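Local coordinates for protein PA0821 (Pseudomonas aeruginosa, PDB 7DRG) that probably acts as the immunity protein (antitoxin) that protects the cell from a putative VRR-NUC nuclease effector of its own type VI secretion system, at residues T234-N238 against E239-L243. Numbering follows the deposited sequence.
Sequences TLLNN and ERLAL
Asn237, the last residue of strand 233-237, turns its amide back over the first turn of helix 238-243 and caps it. With chi1 at 68°, CG sits between the backbone N and the carbonyl carbon, and OD1 reaches Arg240 N at 3.0 Å. The N-H points fairly straight at the oxygen but comes from well above the amide carbonyl plane. The Arg240 side chain bends round the same oxygen: its CG lies 3.3 Å from Asn237 OD1, the chain runs extended from CG to NE, and the turn about the CD-NE bond brings NH1 to OD1 for a second, weak bond at 3.4 Å. The amide thus meets the edge of the guanidinium, the two planes 48° apart. The stronger hold on Arg240 lies elsewhere, where NE donates to the carbonyl O of Arg226. On the amide's other branch, Asn237 ND2 donates to a water that in turn donates to Glu239 OE1, a bridge that probably helps to fix the amide's rotation. The backbone follows suit, Asn237 O accepting from Leu241 N at 2.8 Å and Asn238 O from Ala242 N. Leu236 and Leu241 approach through their methyls, CD1 to CD1 at 4.4 Å; Leu236 also packs on Leu297 of helix 288-297 and Leu241 on Val268 of strand 267-272. Asn238 runs alongside Leu241, its OD1 near CD2. The axes of 234-237 and 239-243 pass 5.8 Å apart, almost at right angles (96°), an abrupt strand-to-helix turn built on an asparagine N-cap, here leading off a strand paired with 177-180 and 267-272 in this TsiV-family, probable immunity protein.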
loop_
_atom_site.group_PDB
_atom_site.type_symbol
_atom_site.label_atom_id
_atom_site.label_comp_id
_atom_site.label_asym_id
_atom_site.label_seq_id
_atom_site.Cartn_x
_atom_site.Cartn_y
_atom_site.Cartn_z
ATOM N N THR B 234 -8.921 -14.231 -19.955
ATOM C CA THR B 234 -8.505 -13.214 -20.909
ATOM C C THR B 234 -9.196 -13.491 -22.231
ATOM O O THR B 234 -9.119 -14.611 -22.736
ATOM C CB THR B 234 -6.986 -13.222 -21.087
ATOM O OG1 THR B 234 -6.367 -13.131 -19.796
ATOM C CG2 THR B 234 -6.544 -12.024 -21.923
ATOM N N LEU B 235 -9.874 -12.484 -22.786
ATOM C CA LEU B 235 -10.627 -12.640 -24.027
ATOM C C LEU B 235 -9.930 -11.882 -25.152
ATOM O O LEU B 235 -9.666 -10.682 -25.027
ATOM C CB LEU B 235 -12.073 -12.149 -23.867
ATOM C CG LEU B 235 -12.992 -12.373 -25.080
ATOM C CD1 LEU B 235 -14.407 -12.532 -24.617
ATOM C CD2 LEU B 235 -12.919 -11.205 -26.058
ATOM N N LEU B 236 -9.670 -12.576 -26.259
ATOM C CA LEU B 236 -9.125 -11.975 -27.468
ATOM C C LEU B 236 -10.081 -12.244 -28.618
ATOM O O LEU B 236 -10.453 -13.396 -28.845
ATOM C CB LEU B 236 -7.760 -12.564 -27.823
ATOM C CG LEU B 236 -6.690 -12.647 -26.735
ATOM C CD1 LEU B 236 -5.449 -13.309 -27.306
ATOM C CD2 LEU B 236 -6.353 -11.269 -26.182
ATOM N N ASN B 237 -10.461 -11.197 -29.348
ATOM C CA ASN B 237 -11.180 -11.459 -30.589
ATOM C C ASN B 237 -10.200 -12.002 -31.631
ATOM O O ASN B 237 -8.988 -12.052 -31.417
ATOM C CB ASN B 237 -11.919 -10.207 -31.082
ATOM C CG ASN B 237 -10.990 -9.089 -31.535
ATOM O OD1 ASN B 237 -9.789 -9.090 -31.256
ATOM N ND2 ASN B 237 -11.563 -8.108 -32.233
ATOM N N ASN B 238 -10.740 -12.458 -32.765
ATOM C CA ASN B 238 -9.877 -13.123 -33.734
ATOM C C ASN B 238 -8.769 -12.206 -34.236
ATOM O O ASN B 238 -7.654 -12.672 -34.496
ATOM C CB ASN B 238 -10.698 -13.665 -34.902
ATOM C CG ASN B 238 -11.324 -15.018 -34.593
ATOM O OD1 ASN B 238 -10.873 -15.732 -33.696
ATOM N ND2 ASN B 238 -12.356 -15.380 -35.345
ATOM N N GLU B 239 -9.031 -10.902 -34.351
ATOM C CA GLU B 239 -7.976 -10.008 -34.816
ATOM C C GLU B 239 -6.837 -9.918 -33.801
ATOM O O GLU B 239 -5.660 -9.977 -34.171
ATOM C CB GLU B 239 -8.529 -8.621 -35.130
ATOM C CG GLU B 239 -7.419 -7.667 -35.543
ATOM C CD GLU B 239 -7.913 -6.400 -36.202
ATOM O OE1 GLU B 239 -9.076 -6.011 -35.962
ATOM O OE2 GLU B 239 -7.125 -5.794 -36.961
ATOM N N ARG B 240 -7.165 -9.762 -32.515
ATOM C CA ARG B 240 -6.121 -9.745 -31.492
ATOM C C ARG B 240 -5.422 -11.092 -31.400
ATOM O O ARG B 240 -4.206 -11.157 -31.176
ATOM C CB ARG B 240 -6.718 -9.361 -30.143
ATOM C CG ARG B 240 -7.023 -7.885 -30.039
ATOM C CD ARG B 240 -7.926 -7.553 -28.854
ATOM N NE ARG B 240 -7.983 -6.111 -28.678
ATOM C CZ ARG B 240 -8.759 -5.301 -29.387
ATOM N NH1 ARG B 240 -9.581 -5.795 -30.312
ATOM N NH2 ARG B 240 -8.718 -4.000 -29.158
ATOM N N LEU B 241 -6.177 -12.180 -31.561
ATOM C CA LEU B 241 -5.580 -13.510 -31.542
ATOM C C LEU B 241 -4.550 -13.669 -32.655
ATOM O O LEU B 241 -3.463 -14.216 -32.432
ATOM C CB LEU B 241 -6.676 -14.568 -31.658
ATOM C CG LEU B 241 -6.239 -16.030 -31.698
ATOM C CD1 LEU B 241 -5.450 -16.398 -30.450
ATOM C CD2 LEU B 241 -7.455 -16.921 -31.851
ATOM N N ALA B 242 -4.861 -13.168 -33.853
ATOM C CA ALA B 242 -3.906 -13.233 -34.955
ATOM C C ALA B 242 -2.679 -12.368 -34.682
ATOM O O ALA B 242 -1.548 -12.782 -34.964
ATOM C CB ALA B 242 -4.585 -12.813 -36.259
ATOM N N LEU B 243 -2.879 -11.168 -34.127
ATOM C CA LEU B 243 -1.747 -10.313 -33.788
ATOM C C LEU B 243 -0.866 -10.926 -32.707
ATOM O O LEU B 243 0.322 -10.600 -32.638
ATOM C CB LEU B 243 -2.239 -8.932 -33.342
ATOM C CG LEU B 243 -2.735 -8.002 -34.450
ATOM C CD1 LEU B 243 -3.516 -6.839 -33.867
ATOM C CD2 LEU B 243 -1.567 -7.488 -35.282
HETATM O O HOH W 1 -10.339 -5.769 -33.591
#